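Local coordinates for acyl-CoA dehydrogenase (Mycobacterium thermoresistibile, PDB 3PFD), which probably catalyses the FAD-dependent alpha,beta-dehydrogenation of saturated acyl-CoA thioesters to 2,3-dehydroacyl-CoA in fatty acid metabolism, at residues A34-A39 / E89-D94; K105-G110 / T251-T255; R256-G260 / S330-K334; D325-I329 / M387-R393. All coordinates share one frame; numbering follows the deposited sequence.

Interaction 1: residues A34-A39 / E89-D94; sequences AEKEIA and EVARVD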
loop_
_atom_site.group_PDB
_atom_site.type_symbol
_atom_site.label_atom_id
_atom_site.label_comp_id
_atom_site.label_asym_id
_atom_site.label_seq_id
_atom_site.Cartn_x
_atom_site.Cartn_y
_atom_site.Cartn_z
ATOM N N ALA C 34 10.819 -25.937 19.568
ATOM C CA ALA C 34 11.412 -24.722 19.045
ATOM C C ALA C 34 11.729 -23.727 20.161
ATOM O O ALA C 34 12.833 -23.197 20.213
ATOM C CB ALA C 34 10.551 -24.104 17.979
ATOM N N GLU C 35 10.789 -23.499 21.075
ATOM C CA GLU C 35 10.992 -22.494 22.121
ATOM C C GLU C 35 12.064 -22.920 23.142
ATOM O O GLU C 35 12.833 -22.094 23.627
ATOM C CB GLU C 35 9.668 -22.118 22.797
ATOM C CG GLU C 35 8.906 -21.024 22.012
ATOM C CD GLU C 35 7.542 -20.696 22.581
ATOM O OE1 GLU C 35 7.128 -21.337 23.569
ATOM O OE2 GLU C 35 6.866 -19.790 22.038
ATOM N N LYS C 36 12.121 -24.214 23.434
ATOM C CA LYS C 36 13.049 -24.743 24.423
ATOM C C LYS C 36 14.439 -24.988 23.835
ATOM O O LYS C 36 15.433 -24.589 24.427
ATOM C CB LYS C 36 12.508 -26.040 25.062
ATOM C CG LYS C 36 11.257 -25.868 25.935
ATOM C CD LYS C 36 10.673 -27.248 26.329
ATOM C CE LYS C 36 9.483 -27.144 27.294
ATOM N NZ LYS C 36 8.753 -28.443 27.422
ATOM N N GLU C 37 14.491 -25.642 22.676
ATOM C CA GLU C 37 15.750 -26.169 22.121
ATOM C C GLU C 37 16.364 -25.356 20.977
ATOM O O GLU C 37 17.551 -25.518 20.667
ATOM C CB GLU C 37 15.568 -27.617 21.647
ATOM C CG GLU C 37 15.018 -28.593 22.693
ATOM C CD GLU C 37 15.988 -28.900 23.844
ATOM O OE1 GLU C 37 17.216 -28.635 23.722
ATOM O OE2 GLU C 37 15.504 -29.421 24.881
ATOM N N ILE C 38 15.577 -24.490 20.341
ATOM C CA ILE C 38 16.069 -23.755 19.174
ATOM C C ILE C 38 16.217 -22.239 19.438
ATOM O O ILE C 38 17.246 -21.652 19.109
ATOM C CB ILE C 38 15.141 -23.992 17.944
ATOM C CG1 ILE C 38 15.093 -25.493 17.584
ATOM C CG2 ILE C 38 15.584 -23.142 16.729
ATOM C CD1 ILE C 38 14.066 -25.802 16.469
ATOM N N ALA C 39 15.176 -21.619 19.995
ATOM C CA ALA C 39 15.166 -20.183 20.297
ATOM C C ALA C 39 16.377 -19.640 21.077
ATOM O O ALA C 39 16.820 -18.525 20.770
ATOM C CB ALA C 39 13.825 -19.743 21.001
ATOM N N GLU C 89 6.587 -23.189 12.603
ATOM C CA GLU C 89 6.867 -23.060 14.036
ATOM C C GLU C 89 8.366 -22.917 14.322
ATOM O O GLU C 89 8.775 -22.248 15.300
ATOM C CB GLU C 89 6.258 -24.218 14.832
ATOM C CG GLU C 89 4.719 -24.120 14.980
ATOM C CD GLU C 89 4.259 -22.900 15.797
ATOM O OE1 GLU C 89 5.020 -22.413 16.643
ATOM O OE2 GLU C 89 3.137 -22.412 15.576
ATOM N N VAL C 90 9.187 -23.537 13.482
ATOM C CA VAL C 90 10.629 -23.376 13.630
ATOM C C VAL C 90 10.994 -21.945 13.166
ATOM O O VAL C 90 11.742 -21.264 13.843
ATOM C CB VAL C 90 11.466 -24.493 12.909
ATOM C CG1 VAL C 90 12.971 -24.251 13.065
ATOM C CG2 VAL C 90 11.163 -25.859 13.490
ATOM N N ALA C 91 10.415 -21.476 12.057
ATOM C CA ALA C 91 10.779 -20.152 11.505
ATOM C C ALA C 91 10.401 -18.990 12.427
ATOM O O ALA C 91 11.047 -17.913 12.419
ATOM C CB ALA C 91 10.137 -19.959 10.134
ATOM N N ARG C 92 9.340 -19.219 13.198
ATOM C CA ARG C 92 8.880 -18.312 14.246
ATOM C C ARG C 92 9.997 -17.956 15.217
ATOM O O ARG C 92 9.969 -16.853 15.795
ATOM C CB ARG C 92 7.717 -18.963 15.023
ATOM C CG ARG C 92 6.944 -18.060 15.980
ATOM C CD ARG C 92 5.665 -18.741 16.481
ATOM N NE ARG C 92 5.181 -18.049 17.669
ATOM C CZ ARG C 92 5.600 -18.290 18.918
ATOM N NH1 ARG C 92 6.468 -19.277 19.185
ATOM N NH2 ARG C 92 5.116 -17.554 19.924
ATOM N N VAL C 93 10.939 -18.876 15.448
ATOM C CA VAL C 93 12.046 -18.576 16.383
ATOM C C VAL C 93 13.428 -18.485 15.716
ATOM O O VAL C 93 14.344 -17.807 16.239
ATOM C CB VAL C 93 12.089 -19.525 17.622
ATOM C CG1 VAL C 93 10.755 -19.475 18.443
ATOM C CG2 VAL C 93 12.446 -20.971 17.230
ATOM N N ASP C 94 13.584 -19.141 14.561
ATOM C CA ASP C 94 14.875 -19.115 13.891
ATOM C C ASP C 94 14.740 -19.562 12.453
ATOM O O ASP C 94 14.525 -20.742 12.171
ATOM C CB ASP C 94 15.851 -20.017 14.643
ATOM C CG ASP C 94 17.206 -20.063 14.024
ATOM O OD1 ASP C 94 17.328 -19.903 12.784
ATOM O OD2 ASP C 94 18.156 -20.320 14.785
HETATM O O HOH W 1 18.934 -21.939 16.686
#

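Interaction 2: residues K105-G110 / T251-T255; sequences KLGTMG and TLDHT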
loop_
_atom_site.group_PDB
_atom_site.type_symbol
_atom_site.label_atom_id
_atom_site.label_comp_id
_atom_site.label_asym_id
_atom_site.label_seq_id
_atom_site.Cartn_x
_atom_site.Cartn_y
_atom_site.Cartn_z
ATOM N N LYS C 105 13.038 -31.024 2.461
ATOM C CA LYS C 105 11.954 -31.257 1.539
ATOM C C LYS C 105 12.340 -30.834 0.109
ATOM O O LYS C 105 12.188 -31.611 -0.814
ATOM C CB LYS C 105 10.649 -30.575 2.013
ATOM C CG LYS C 105 9.427 -31.296 1.459
ATOM C CD LYS C 105 8.170 -30.472 1.336
ATOM C CE LYS C 105 7.193 -31.288 0.473
ATOM N NZ LYS C 105 5.808 -30.861 0.649
ATOM N N LEU C 106 12.839 -29.612 -0.070
ATOM C CA LEU C 106 13.318 -29.141 -1.380
ATOM C C LEU C 106 14.281 -30.132 -2.065
ATOM O O LEU C 106 14.109 -30.427 -3.251
ATOM C CB LEU C 106 13.993 -27.759 -1.255
ATOM C CG LEU C 106 14.267 -26.979 -2.556
ATOM C CD1 LEU C 106 12.962 -26.711 -3.325
ATOM C CD2 LEU C 106 15.015 -25.660 -2.302
ATOM N N GLY C 107 15.275 -30.641 -1.319
ATOM C CA GLY C 107 16.318 -31.545 -1.872
ATOM C C GLY C 107 15.897 -32.996 -2.083
ATOM O O GLY C 107 16.703 -33.831 -2.554
ATOM N N THR C 108 14.650 -33.319 -1.728
ATOM C CA THR C 108 14.166 -34.704 -1.900
ATOM C C THR C 108 12.894 -34.841 -2.720
ATOM O O THR C 108 12.555 -35.948 -3.130
ATOM C CB THR C 108 13.990 -35.491 -0.572
ATOM O OG1 THR C 108 13.132 -34.771 0.330
ATOM C CG2 THR C 108 15.325 -35.778 0.052
ATOM N N MET C 109 12.208 -33.728 -2.964
ATOM C CA MET C 109 10.864 -33.779 -3.540
ATOM C C MET C 109 10.847 -34.291 -4.996
ATOM O O MET C 109 9.992 -35.090 -5.349
ATOM C CB MET C 109 10.172 -32.425 -3.422
ATOM C CG MET C 109 8.651 -32.504 -3.336
ATOM S SD MET C 109 8.069 -33.738 -2.140
ATOM C CE MET C 109 6.448 -34.025 -2.858
ATOM N N GLY C 110 11.784 -33.812 -5.820
ATOM C CA GLY C 110 11.994 -34.317 -7.180
ATOM C C GLY C 110 12.159 -35.831 -7.194
ATOM O O GLY C 110 11.539 -36.542 -8.004
ATOM N N THR C 251 8.565 -29.887 -8.524
ATOM C CA THR C 251 9.100 -29.772 -7.165
ATOM C C THR C 251 8.605 -28.481 -6.512
ATOM O O THR C 251 8.040 -28.511 -5.417
ATOM C CB THR C 251 10.649 -29.807 -7.164
ATOM O OG1 THR C 251 11.096 -31.081 -7.633
ATOM C CG2 THR C 251 11.243 -29.553 -5.761
ATOM N N LEU C 252 8.791 -27.359 -7.211
ATOM C CA LEU C 252 8.377 -26.029 -6.711
ATOM C C LEU C 252 6.878 -25.945 -6.405
ATOM O O LEU C 252 6.482 -25.321 -5.421
ATOM C CB LEU C 252 8.807 -24.936 -7.689
ATOM C CG LEU C 252 10.319 -24.702 -7.847
ATOM C CD1 LEU C 252 10.578 -23.786 -9.039
ATOM C CD2 LEU C 252 10.943 -24.120 -6.560
ATOM N N ASP C 253 6.052 -26.590 -7.231
ATOM C CA ASP C 253 4.613 -26.709 -6.962
ATOM C C ASP C 253 4.353 -27.281 -5.576
ATOM O O ASP C 253 3.440 -26.822 -4.850
ATOM C CB ASP C 253 3.933 -27.646 -7.969
ATOM C CG ASP C 253 3.562 -26.956 -9.277
ATOM O OD1 ASP C 253 3.537 -25.702 -9.316
ATOM O OD2 ASP C 253 3.291 -27.694 -10.264
ATOM N N HIS C 254 5.147 -28.287 -5.219
ATOM C CA HIS C 254 5.007 -28.953 -3.936
ATOM C C HIS C 254 5.865 -28.358 -2.816
ATOM O O HIS C 254 5.884 -28.918 -1.708
ATOM C CB HIS C 254 5.303 -30.447 -4.089
ATOM C CG HIS C 254 4.326 -31.154 -4.974
ATOM N ND1 HIS C 254 3.223 -31.820 -4.483
ATOM C CD2 HIS C 254 4.263 -31.265 -6.322
ATOM C CE1 HIS C 254 2.541 -32.340 -5.487
ATOM N NE2 HIS C 254 3.146 -32.015 -6.615
ATOM N N THR C 255 6.620 -27.288 -3.088
ATOM C CA THR C 255 7.479 -26.736 -2.029
ATOM C C THR C 255 7.267 -25.239 -1.781
ATOM O O THR C 255 7.509 -24.750 -0.675
ATOM C CB THR C 255 8.992 -27.017 -2.252
ATOM O OG1 THR C 255 9.437 -26.343 -3.429
ATOM C CG2 THR C 255 9.287 -28.539 -2.368
#

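Interaction 3: residues R256-G260 / S330-K334; sequences RPTIG and SAASK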
loop_
_atom_site.group_PDB
_atom_site.type_symbol
_atom_site.label_atom_id
_atom_site.label_comp_id
_atom_site.label_asym_id
_atom_site.label_seq_id
_atom_site.Cartn_x
_atom_site.Cartn_y
_atom_site.Cartn_z
ATOM N N ARG C 256 6.794 -24.521 -2.796
ATOM C CA ARG C 256 6.499 -23.097 -2.628
ATOM C C ARG C 256 5.679 -22.759 -1.378
ATOM O O ARG C 256 5.994 -21.791 -0.696
ATOM C CB ARG C 256 5.859 -22.514 -3.883
ATOM C CG ARG C 256 6.904 -21.960 -4.812
ATOM C CD ARG C 256 6.384 -21.701 -6.213
ATOM N NE ARG C 256 7.479 -21.208 -7.048
ATOM C CZ ARG C 256 7.562 -21.377 -8.365
ATOM N NH1 ARG C 256 6.599 -22.051 -9.015
ATOM N NH2 ARG C 256 8.616 -20.882 -9.021
ATOM N N PRO C 257 4.645 -23.567 -1.061
ATOM C CA PRO C 257 3.863 -23.257 0.151
ATOM C C PRO C 257 4.678 -23.331 1.436
ATOM O O PRO C 257 4.336 -22.646 2.410
ATOM C CB PRO C 257 2.742 -24.314 0.143
ATOM C CG PRO C 257 2.623 -24.749 -1.320
ATOM C CD PRO C 257 4.060 -24.686 -1.838
ATOM N N THR C 258 5.742 -24.155 1.456
ATOM C CA THR C 258 6.575 -24.299 2.664
ATOM C C THR C 258 7.379 -23.021 2.925
ATOM O O THR C 258 7.595 -22.645 4.061
ATOM C CB THR C 258 7.493 -25.554 2.629
ATOM O OG1 THR C 258 8.538 -25.368 1.676
ATOM C CG2 THR C 258 6.686 -26.824 2.278
ATOM N N ILE C 259 7.773 -22.322 1.864
ATOM C CA ILE C 259 8.379 -21.005 2.030
ATOM C C ILE C 259 7.321 -19.972 2.442
ATOM O O ILE C 259 7.588 -19.084 3.237
ATOM C CB ILE C 259 9.175 -20.568 0.787
ATOM C CG1 ILE C 259 10.347 -21.549 0.536
ATOM C CG2 ILE C 259 9.686 -19.124 0.939
ATOM C CD1 ILE C 259 11.271 -21.797 1.734
ATOM N N GLY C 260 6.108 -20.115 1.942
ATOM C CA GLY C 260 4.984 -19.363 2.513
ATOM C C GLY C 260 4.872 -19.605 4.009
ATOM O O GLY C 260 4.734 -18.649 4.808
ATOM N N SER C 330 -0.087 -22.283 -5.419
ATOM C CA SER C 330 1.203 -22.420 -4.731
ATOM C C SER C 330 2.062 -21.133 -4.858
ATOM O O SER C 330 2.635 -20.686 -3.861
ATOM C CB SER C 330 1.947 -23.700 -5.119
ATOM O OG SER C 330 2.578 -23.569 -6.363
ATOM N N ALA C 331 2.070 -20.527 -6.056
ATOM C CA ALA C 331 2.727 -19.224 -6.316
ATOM C C ALA C 331 2.079 -18.120 -5.478
ATOM O O ALA C 331 2.779 -17.314 -4.871
ATOM C CB ALA C 331 2.660 -18.861 -7.796
ATOM N N ALA C 332 0.743 -18.086 -5.468
ATOM C CA ALA C 332 -0.019 -17.127 -4.651
ATOM C C ALA C 332 0.356 -17.197 -3.179
ATOM O O ALA C 332 0.631 -16.174 -2.562
ATOM C CB ALA C 332 -1.570 -17.334 -4.815
ATOM N N SER C 333 0.357 -18.403 -2.623
ATOM C CA SER C 333 0.568 -18.587 -1.187
ATOM C C SER C 333 1.975 -18.187 -0.742
ATOM O O SER C 333 2.160 -17.566 0.322
ATOM C CB SER C 333 0.283 -20.032 -0.775
ATOM O OG SER C 333 1.320 -20.905 -1.166
ATOM N N LYS C 334 2.953 -18.509 -1.582
ATOM C CA LYS C 334 4.336 -18.116 -1.333
ATOM C C LYS C 334 4.516 -16.578 -1.492
ATOM O O LYS C 334 5.094 -15.915 -0.607
ATOM C CB LYS C 334 5.294 -18.924 -2.229
ATOM C CG LYS C 334 6.834 -18.790 -1.899
ATOM C CD LYS C 334 7.407 -17.486 -2.495
ATOM C CE LYS C 334 8.921 -17.503 -2.639
ATOM N NZ LYS C 334 9.456 -16.135 -3.022
#

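Interaction 4: residues D325-I329 / M387-R393; sequences DLGFI and MSRALLR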
loop_
_atom_site.group_PDB
_atom_site.type_symbol
_atom_site.label_atom_id
_atom_site.label_comp_id
_atom_site.label_asym_id
_atom_site.label_seq_id
_atom_site.Cartn_x
_atom_site.Cartn_y
_atom_site.Cartn_z
ATOM N N ASP C 325 -5.130 -26.529 -10.851
ATOM C CA ASP C 325 -3.878 -25.839 -11.121
ATOM C C ASP C 325 -3.244 -25.401 -9.814
ATOM O O ASP C 325 -3.486 -24.264 -9.294
ATOM C CB ASP C 325 -4.065 -24.685 -12.128
ATOM C CG ASP C 325 -2.809 -23.834 -12.323
ATOM O OD1 ASP C 325 -1.789 -24.239 -12.904
ATOM O OD2 ASP C 325 -2.868 -22.701 -11.903
ATOM N N LEU C 326 -2.456 -26.334 -9.265
ATOM C CA LEU C 326 -1.621 -26.054 -8.097
ATOM C C LEU C 326 -0.684 -24.882 -8.398
ATOM O O LEU C 326 -0.257 -24.190 -7.483
ATOM C CB LEU C 326 -0.807 -27.297 -7.670
ATOM N N GLY C 327 -0.377 -24.665 -9.684
ATOM C CA GLY C 327 0.500 -23.575 -10.115
ATOM C C GLY C 327 0.073 -22.240 -9.504
ATOM O O GLY C 327 0.843 -21.617 -8.750
ATOM N N PHE C 328 -1.154 -21.814 -9.807
ATOM C CA PHE C 328 -1.648 -20.529 -9.309
ATOM C C PHE C 328 -1.593 -20.439 -7.790
ATOM O O PHE C 328 -1.020 -19.504 -7.246
ATOM C CB PHE C 328 -3.076 -20.196 -9.765
ATOM C CG PHE C 328 -3.600 -18.962 -9.102
ATOM C CD1 PHE C 328 -4.313 -19.054 -7.894
ATOM C CD2 PHE C 328 -3.300 -17.697 -9.624
ATOM C CE1 PHE C 328 -4.758 -17.895 -7.243
ATOM C CE2 PHE C 328 -3.716 -16.538 -8.997
ATOM C CZ PHE C 328 -4.436 -16.623 -7.781
ATOM N N ILE C 329 -2.205 -21.408 -7.106
ATOM C CA ILE C 329 -2.330 -21.316 -5.656
ATOM C C ILE C 329 -0.986 -21.440 -4.928
ATOM O O ILE C 329 -0.758 -20.775 -3.916
ATOM C CB ILE C 329 -3.386 -22.313 -5.087
ATOM C CG1 ILE C 329 -3.623 -22.066 -3.587
ATOM C CG2 ILE C 329 -2.960 -23.769 -5.308
ATOM C CD1 ILE C 329 -4.635 -20.969 -3.278
ATOM N N MET C 387 1.324 -16.923 -11.720
ATOM C CA MET C 387 -0.094 -16.617 -11.413
ATOM C C MET C 387 -0.816 -15.997 -12.613
ATOM O O MET C 387 -1.966 -16.345 -12.893
ATOM C CB MET C 387 -0.225 -15.657 -10.209
ATOM C CG MET C 387 0.096 -16.259 -8.846
ATOM S SD MET C 387 -0.211 -15.046 -7.530
ATOM C CE MET C 387 1.427 -14.420 -7.161
ATOM N N SER C 388 -0.187 -15.045 -13.304
ATOM C CA SER C 388 -0.956 -14.353 -14.369
ATOM C C SER C 388 -1.151 -15.247 -15.585
ATOM O O SER C 388 -2.202 -15.198 -16.221
ATOM C CB SER C 388 -0.369 -13.011 -14.766
ATOM O OG SER C 388 1.000 -13.118 -15.054
ATOM N N ARG C 389 -0.139 -16.075 -15.873
ATOM C CA ARG C 389 -0.227 -17.099 -16.921
ATOM C C ARG C 389 -1.384 -18.054 -16.662
ATOM O O ARG C 389 -2.098 -18.408 -17.591
ATOM C CB ARG C 389 1.076 -17.889 -17.070
ATOM C CG ARG C 389 2.190 -17.056 -17.707
ATOM C CD ARG C 389 3.465 -17.902 -17.935
ATOM N NE ARG C 389 4.510 -17.088 -18.558
ATOM C CZ ARG C 389 5.769 -17.480 -18.773
ATOM N NH1 ARG C 389 6.156 -18.690 -18.429
ATOM N NH2 ARG C 389 6.654 -16.637 -19.325
ATOM N N ALA C 390 -1.587 -18.435 -15.401
ATOM C CA ALA C 390 -2.692 -19.318 -15.057
ATOM C C ALA C 390 -4.038 -18.609 -15.287
ATOM O O ALA C 390 -4.953 -19.203 -15.783
ATOM C CB ALA C 390 -2.581 -19.795 -13.596
ATOM N N LEU C 391 -4.135 -17.340 -14.932
ATOM C CA LEU C 391 -5.390 -16.596 -15.068
ATOM C C LEU C 391 -5.761 -16.299 -16.508
ATOM O O LEU C 391 -6.928 -16.209 -16.830
ATOM C CB LEU C 391 -5.254 -15.242 -14.367
ATOM C CG LEU C 391 -5.052 -15.155 -12.852
ATOM C CD1 LEU C 391 -4.754 -13.678 -12.509
ATOM C CD2 LEU C 391 -6.291 -15.661 -12.101
ATOM N N LEU C 392 -4.745 -16.027 -17.326
ATOM C CA LEU C 392 -4.902 -15.642 -18.715
ATOM C C LEU C 392 -4.928 -16.836 -19.690
ATOM O O LEU C 392 -5.010 -16.646 -20.903
ATOM C CB LEU C 392 -3.789 -14.656 -19.107
ATOM C CG LEU C 392 -3.889 -13.325 -18.344
ATOM C CD1 LEU C 392 -2.629 -12.494 -18.516
ATOM C CD2 LEU C 392 -5.108 -12.533 -18.811
ATOM N N ARG C 393 -4.847 -18.038 -19.127
ATOM C CA ARG C 393 -4.819 -19.305 -19.851
ATOM C C ARG C 393 -6.050 -19.421 -20.733
ATOM O O ARG C 393 -7.172 -19.135 -20.347
ATOM C CB ARG C 393 -4.791 -20.470 -18.831
ATOM C CG ARG C 393 -4.422 -21.849 -19.375
ATOM C CD ARG C 393 -3.700 -22.695 -18.297
ATOM N NE ARG C 393 -2.338 -22.173 -18.140
ATOM C CZ ARG C 393 -1.530 -22.380 -17.099
ATOM N NH1 ARG C 393 -1.929 -23.143 -16.075
ATOM N NH2 ARG C 393 -0.316 -21.826 -17.104
ATOM O OXT ARG C 393 -5.954 -19.793 -21.883
#

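Interaction 1: residues A34-A39 / E89-D94
Val93 and Ile38 meet at the apolar centre of this contact, CG2 of Ile38 lying 3.8 Å from CG2 of Val93. The same Val93 CG2 methyl reaches Ala34 CB at 3.7 Å, so one branch is shared by residues a helical turn apart, while Val93 CB faces Ala39 CB at 3.8 Å. Ile38 in turn spreads its two arms: CG2, anti to the backbone N, runs on to Asp94 CB, and CD1, at the end of the other arm, meets Val90 CG1 at 3.9 Å with the two side chains nearly perpendicular.

One polar edge is ionic. Arg92 NH1 donates to Glu35 OE2 over 2.9 Å, almost straight at 165° and within the guanidinium plane, but it meets the anti side of the carboxylate, tilted out of its plane. Arg92 NH2 has a second acidic partner, Asp272 of helix 256-280. At another edge a water donates to both Ile38 O and Asp94 OD2, while Asp94 OD1 takes the N-H of Ala97, a helix N-cap. Helix 24-47 here packs against the end of helix 80-91 and the turn that leads into helix 95-114, within the helical N-terminal domain of the acyl-CoA dehydrogenase fold.

Interaction 2: residues K105-G110 / T251-T255
Thr251, Leu106 and Met109 have the most surface buried here, and Thr251 lies between the other two. Its CG2 methyl sits 3.9 Å from Met109 CB and, on the Leu106 side, 4.1 Å from Leu106 CD1, the leucine and threonine side chains crossing at about a right angle. With OG1 beside the backbone N (chi1 -64°) and CG2 anti to it, Thr251 turns its hydroxyl toward Gly110. Gly110 comes close with its backbone: the CA atoms of Gly110 and Thr251 are 5.4 Å apart. OG1 comes near Gly110 N at too poor an angle for a hydrogen bond, and is bonded instead to Thr247 O, one turn back in its own helix.

Leu106 extends CD1 to within 3.5 Å of Thr255 OG1, a hydroxyl already engaged by Glu377 OE1. Met109 bends at chi2 (47°), which carries its chain across the second segment: CG passes Thr255 CG2 at 4.1 Å, and CE ends 4.0 Å from His254 CB, oblique to the imidazole ring. Beside these apolar touches runs the extended chain of Lys105, whose NZ donates to His254 O at 3.1 Å, the C=O...N angle of 167° putting the ammonium nearly in line with the carbonyl.

The contact joins helix 95-114 of the N-terminal domain to the end of helix 244-253 and the short turn before helix 256-280 in the C-terminal domain. Strand 134-137 lies against it through Tyr136 on Leu106, helix 117-129 packs on Thr108, and the Leu106 side chain is about 5 Å from the bound dihydroflavine-adenine dinucleotide.

Interaction 3: residues R256-G260 / S330-K334
Helices 256-260 and 330-334 run nearly parallel, their local axes 19° apart and 7.7 Å from each other at closest approach, with the CA atoms of Gly260 and Lys334 only 4.1 Å apart. Gly260 brings only its CA to the neighbouring helix, close to Ser333 O, in keeping with the short approach.

Lys334 has the largest share of the buried surface. Its CB lies 3.3 Å from Arg256 O, and the chain then bends at chi2 (-80°) to run beside Ile259, both side chains pointing the same way; CG passes Ile259 CB at 4.0 Å. The aliphatic stem is thus packed while the ammonium travels on to Thr373 O, Gly378 O and Asn380 OD1, three acceptors that probably offset the cost of burying its charge.

This is close helix-helix packing in the C-terminal helical domain of the acyl-CoA dehydrogenase fold, with Met311 and Ala315 of helix 292-321 against Ser333 and Gln383 of helix 380-391 against Ala331.

Arg256 presents CB to Ser330 O at 3.7 Å, and its extended chain leads NE out to Glu377 O. Pro257, the second residue of its helix, sets CG and CD of its ring against Ser330 CB, with CG at 4.0 Å, and its CA is 3.7 Å from Ser333 OG. That hydroxyl is directed back into its own helix (chi1 75°), donating to Ser330 O over 3.0 Å. Ser330 O also accepts from Lys334 N, both donors arriving from the same face of the carbonyl plane, while Ser330 OG bonds to Leu326 O.

Interaction 4: residues D325-I329 / M387-R393
An Asx motif at the start of helix 326-352 meets the last turn of the C-terminal helix 380-391 here: Asp325 OD2 accepts from Phe328 N at 2.8 Å, the N-H pointing at it with an angle of 154° from well above the carboxylate plane. The same oxygen lies 3.4 Å from Ala390 CB. Asp325 OD1 reaches toward Arg393, the final residue, in a weak salt bridge: NH1 is 3.4 Å away and its hydrogen is badly aimed (131°). The carboxylate and guanidinium planes stand perpendicular, with OD1 at the guanidinium edge, while one guanidinium face lies over Ala390 CA. Bends at chi2 and chi3 fold the arginine chain back over its own helix end to give that placement.

Phe328 has the largest share of the buried surface. Its CG is anti to the backbone N (chi1 173°), which swings the ring over to helix 380-391. There CD2 meets Met387 CB at 3.7 Å, and CE2 meets Leu391 CD2 at 4.1 Å, both partners oblique to the ring; Phe328 CB touches Ala390 CB at 3.9 Å. Residues 387, 390 and 391 thus present one stripe of the helix to the aromatic side chain.

Both helices belong to the C-terminal helical domain of the acyl-CoA dehydrogenase fold, and the pair also lies at a subunit interface, where Ala302 of a second subunit packs on Phe328 and Leu391.

Met387 SD makes a Met-aromatic contact with Phe328, 4.8 Å from the ring centroid and oblique to it, and the methionine continues inward to Ala331, Ala332 and Cys335.

Along the chain, interaction 1 closes before the others open; interaction 2 closes before interactions 3 and 4, whose segments alternate. Interactions 2, 3 and 4 form a connected group. Helix 244-253 leads directly into helix 256-280, placing the centres of interactions 2 and 3 about 12 Å apart, with Asp253 O against Ser330 CB. Interactions 3 and 4 share helix 326-352, their centres about 13 Å apart, and Met387 SD packs on Ala332 CA. Interaction 1 touches none of them: its centre is about 21 Å from that of interaction 3 and about 34 Å from that of interaction 4. Interaction 2 joins the N-terminal helical domain to the C-terminal one close to the bound cofactor, while interactions 3 and 4 lie within the C-terminal domain.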